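Local coordinates for SIS domain protein (Listeria monocytogenes str. 4b F2365, PDB 3FXA) that is a putative sugar-phosphate isomerase of the SIS family and probably binds a phosphorylated sugar, at residues 20-25 with 159-164; 58-63 with 74-79. All blocks are in the same frame, centred on the assembly; numbering follows the deposited sequence.

Contact 1. Residues 20-25 with 159-164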
# COMPACT_ATOMS: atom_id res chain seq x y z
N ASN A 20 10.27 19.37 21.26
CA ASN A 20 10.78 18.91 22.57
C ASN A 20 10.97 17.39 22.59
O ASN A 20 11.97 16.90 23.12
CB ASN A 20 9.88 19.34 23.74
CG ASN A 20 9.89 20.87 24.02
OD1 ASN A 20 10.70 21.64 23.49
ND2 ASN A 20 8.97 21.30 24.88
N ALA A 21 10.00 16.67 22.01
CA ALA A 21 10.03 15.20 21.93
C ALA A 21 11.27 14.69 21.17
O ALA A 21 11.89 13.73 21.59
CB ALA A 21 8.73 14.65 21.30
N ILE A 22 11.64 15.39 20.10
CA ILE A 22 12.83 15.03 19.31
C ILE A 22 14.08 15.46 20.06
O ILE A 22 15.05 14.72 20.10
CB ILE A 22 12.85 15.68 17.93
CG1 ILE A 22 11.61 15.26 17.14
CG2 ILE A 22 14.12 15.31 17.14
CD1 ILE A 22 11.52 15.94 15.89
N SER A 23 14.07 16.68 20.61
CA SER A 23 15.24 17.16 21.35
C SER A 23 15.60 16.26 22.54
O SER A 23 16.78 16.13 22.86
CB SER A 23 15.12 18.64 21.77
OG SER A 23 14.09 18.85 22.69
N ARG A 24 14.60 15.61 23.17
CA ARG A 24 14.84 14.69 24.30
C ARG A 24 15.24 13.26 23.91
O ARG A 24 15.42 12.39 24.79
CB ARG A 24 13.61 14.64 25.22
CG ARG A 24 13.39 15.90 26.03
CD ARG A 24 12.34 15.70 27.13
NE ARG A 24 12.73 14.69 28.13
CZ ARG A 24 12.19 13.47 28.31
NH1 ARG A 24 11.16 13.01 27.59
NH2 ARG A 24 12.68 12.69 29.28
N LEU A 25 15.43 12.98 22.61
CA LEU A 25 15.77 11.62 22.19
C LEU A 25 16.98 10.98 22.90
O LEU A 25 16.89 9.81 23.24
CB LEU A 25 15.81 11.47 20.65
CG LEU A 25 14.42 11.42 20.00
CD1 LEU A 25 14.56 11.49 18.48
CD2 LEU A 25 13.69 10.13 20.39
N SER A 159 4.90 10.75 19.64
CA SER A 159 5.46 9.38 19.72
C SER A 159 5.92 8.89 18.35
O SER A 159 7.01 8.31 18.21
CB SER A 159 4.45 8.40 20.35
OG SER A 159 4.93 7.06 20.36
N THR A 160 5.06 9.10 17.34
CA THR A 160 5.36 8.72 15.96
C THR A 160 6.60 9.45 15.44
O THR A 160 7.50 8.82 14.86
CB THR A 160 4.17 9.01 15.05
OG1 THR A 160 3.00 8.38 15.62
CG2 THR A 160 4.42 8.48 13.65
N MSE A 161 6.65 10.76 15.70
CA MSE A 161 7.77 11.60 15.28
C MSE A 161 9.07 11.16 15.95
O MSE A 161 10.10 11.09 15.28
CB MSE A 161 7.49 13.08 15.57
CG MSE A 161 8.37 13.98 14.79
SE MSE A 161 7.58 15.72 14.67
CE MSE A 161 5.93 15.28 13.76
N ALA A 162 9.00 10.83 17.25
CA ALA A 162 10.16 10.35 18.01
C ALA A 162 10.71 9.04 17.40
O ALA A 162 11.93 8.88 17.23
CB ALA A 162 9.82 10.14 19.48
N VAL A 163 9.82 8.13 17.05
CA VAL A 163 10.23 6.90 16.35
C VAL A 163 10.88 7.18 14.98
O VAL A 163 11.95 6.67 14.71
CB VAL A 163 9.08 5.86 16.19
CG1 VAL A 163 9.57 4.65 15.42
CG2 VAL A 163 8.55 5.42 17.54
N ILE A 164 10.25 8.03 14.16
CA ILE A 164 10.78 8.34 12.84
C ILE A 164 12.17 8.98 13.00
O ILE A 164 13.13 8.54 12.36
CB ILE A 164 9.84 9.25 12.02
CG1 ILE A 164 8.55 8.51 11.66
CG2 ILE A 164 10.55 9.71 10.74
CD1 ILE A 164 7.50 9.40 10.97

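Contact 2. Residues 58-63 with 74-79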
# COMPACT_ATOMS: atom_id res chain seq x y z
N VAL A 58 2.69 3.88 9.75
CA VAL A 58 3.20 4.97 8.91
C VAL A 58 4.70 5.16 9.25
O VAL A 58 5.52 5.34 8.33
CB VAL A 58 2.38 6.27 9.01
CG1 VAL A 58 2.99 7.33 8.08
CG2 VAL A 58 0.89 5.98 8.71
N ALA A 59 5.04 5.11 10.54
CA ALA A 59 6.46 5.14 10.98
C ALA A 59 7.23 4.01 10.32
O ALA A 59 8.30 4.22 9.77
CB ALA A 59 6.57 5.02 12.50
N ALA A 60 6.62 2.81 10.29
CA ALA A 60 7.27 1.64 9.66
C ALA A 60 7.57 1.89 8.18
O ALA A 60 8.67 1.58 7.66
CB ALA A 60 6.41 0.36 9.84
N LYS A 61 6.59 2.48 7.49
CA LYS A 61 6.73 2.82 6.08
C LYS A 61 7.82 3.88 5.87
O LYS A 61 8.49 3.87 4.83
CB LYS A 61 5.40 3.24 5.48
CG LYS A 61 4.43 2.06 5.38
CD LYS A 61 3.03 2.51 5.03
CE LYS A 61 2.06 1.30 5.04
NZ LYS A 61 0.62 1.62 4.79
N LYS A 62 8.02 4.76 6.86
CA LYS A 62 9.05 5.81 6.74
C LYS A 62 10.43 5.12 6.83
O LYS A 62 11.31 5.36 5.99
CB LYS A 62 8.84 6.93 7.77
CG LYS A 62 9.33 8.30 7.31
CD LYS A 62 10.82 8.33 7.07
CE LYS A 62 11.29 9.65 6.61
NZ LYS A 62 12.78 9.73 6.63
N LEU A 63 10.60 4.23 7.81
CA LEU A 63 11.82 3.42 7.91
C LEU A 63 12.12 2.68 6.59
O LEU A 63 13.25 2.74 6.06
CB LEU A 63 11.75 2.41 9.04
CG LEU A 63 12.03 2.81 10.50
CD1 LEU A 63 11.09 3.86 11.06
CD2 LEU A 63 12.04 1.55 11.35
N ALA A 74 14.51 -3.00 2.19
CA ALA A 74 13.50 -3.00 3.23
C ALA A 74 12.12 -3.17 2.63
O ALA A 74 11.88 -2.77 1.49
CB ALA A 74 13.59 -1.73 4.00
N VAL A 75 11.23 -3.76 3.40
CA VAL A 75 9.84 -4.04 2.99
C VAL A 75 8.90 -3.86 4.17
O VAL A 75 9.27 -4.20 5.30
CB VAL A 75 9.69 -5.46 2.41
CG1 VAL A 75 9.94 -6.51 3.47
CG2 VAL A 75 8.27 -5.62 1.85
N PHE A 76 7.71 -3.32 3.90
CA PHE A 76 6.68 -3.18 4.93
C PHE A 76 5.93 -4.50 5.02
O PHE A 76 5.53 -5.05 3.99
CB PHE A 76 5.70 -2.04 4.65
CG PHE A 76 4.63 -1.92 5.70
CD1 PHE A 76 4.96 -1.49 6.98
CD2 PHE A 76 3.31 -2.22 5.41
CE1 PHE A 76 3.99 -1.40 8.00
CE2 PHE A 76 2.32 -2.12 6.40
CZ PHE A 76 2.66 -1.69 7.70
N LEU A 77 5.75 -5.00 6.23
CA LEU A 77 4.96 -6.21 6.49
C LEU A 77 3.62 -5.81 7.10
O LEU A 77 3.57 -5.42 8.27
CB LEU A 77 5.74 -7.16 7.40
CG LEU A 77 5.09 -8.48 7.81
CD1 LEU A 77 4.72 -9.34 6.58
CD2 LEU A 77 5.99 -9.25 8.70
N THR A 78 2.53 -5.89 6.31
CA THR A 78 1.17 -5.52 6.75
C THR A 78 0.66 -6.62 7.70
O THR A 78 0.53 -7.76 7.27
CB THR A 78 0.19 -5.36 5.52
OG1 THR A 78 0.76 -4.42 4.60
CG2 THR A 78 -1.17 -4.89 5.96
N PRO A 79 0.41 -6.30 9.00
CA PRO A 79 0.00 -7.37 9.95
C PRO A 79 -1.26 -8.19 9.54
O PRO A 79 -1.31 -9.40 9.82
CB PRO A 79 -0.17 -6.62 11.28
CG PRO A 79 0.74 -5.45 11.15
CD PRO A 79 0.65 -5.03 9.72

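Contact 1. Residues 20-25 with 159-164
L25 packs against A162, and I22 meets M161 one turn away. The contact is apolar and buried. Its tight part is formed by I22 and L25, facing helix 157-177. The CA atoms of I22 and A162 lie 5.5 Å apart, so the backbones run close together. L25 sends both methyls to the same backbone position. CD2 lies 3.8 Å from A162 O and 4.0 Å from A162 CB. CD1 sits 3.9 Å from A162 O. That carbonyl oxygen also accepts a bond from S166 OG, which meets its polar need beside the methyls. Chi1 of -75° turns L25 CG away from its own carbonyl carbon.

I22 works through the far end of its longer branch. CD1 is 3.9 Å from M161 CG, and the two side chains cross at a slant. M161 is selenomethionine modelled in two conformers, so the fit of its end against I22 holds for one of them and is to be read with caution.

The contact joins the end of helix 4-23 and the start of helix 25-28 to helix 157-177. The latter lies beside helix 55-69 of the SIS domain, and A162 also meets V143 and V145. A second subunit completes this surface: I22 touches I22 of that subunit, M161 touches its I22, and L25 touches its W15. The tight side therefore forms part of a subunit interface.

The other side of segment 20-25 is looser. N20 and S23 are exposed and point away from helix 157-177. N20 O accepts R24 N and S23 OG, each at 2.9 Å and from the same face of its plane. S23 has two conformers, so its bond is less certain. R24 lies against S146, and its NH2 forms a salt bridge with E27 OE1.

Contact 2. Residues 58-63 with 74-79
This is a helix-on-strand contact, made by an aromatic ring and a lysine chain between helix 55-69 and strand 74-76. The strand lies at one edge of the chain's parallel sheet. The nearest CA atoms, those of K61 and F76, are 6.1 Å apart. F76 carries the strand side of the contact. Its ring CG stands anti to the backbone N (chi1 179°), which sets the ring out toward the helix.

The helix approaches this ring in two ways. K61 lies over one face. Its extended chain brings CE to 3.9 Å from the F76 ring centroid, 19° off the ring normal, a CH-pi contact. The closest ring atom to K61 CE is F76 CE2, at 3.7 Å. Nearer the backbone, K61 CG lies 3.9 Å from F76 CD1, so the chain passes at a slant over the face, from the CD1 side to the CE2 side. A60 comes instead to the ring edge, near its plane, with CB 3.5 Å from F76 CE1.

K61 also packs on K61 of a second subunit. A60 touches V50 of the neighbouring strand and I99 of strand 95-99. The unit of strand 48-51, helix 55-69 and strand 74-76 is a beta-alpha-beta crossover, in the parallel alpha/beta sheet of order 2-1-3-4-5 of the SIS domain.

The centres of the two contacts are 18 Å apart. In chain order the segments are 20-25, 58-63, 74-79 and 159-164, so contact 2 falls within the span bridged by contact 1. The contacts meet where helix 55-69 lies beside helix 157-177: I164 CG2 is 3.9 Å from K62 CG, and I164 CG1 is 4.0 Å from A59 CA. Contact 2 ties helix 55-69 to the edge strand of the sheet. Contact 1 ties helix 157-177 to the N-terminal helix. Together they form a continuous path from that helix to the sheet. Both contacts also touch the second subunit, contact 2 through its helix side, V58, K61 and K62.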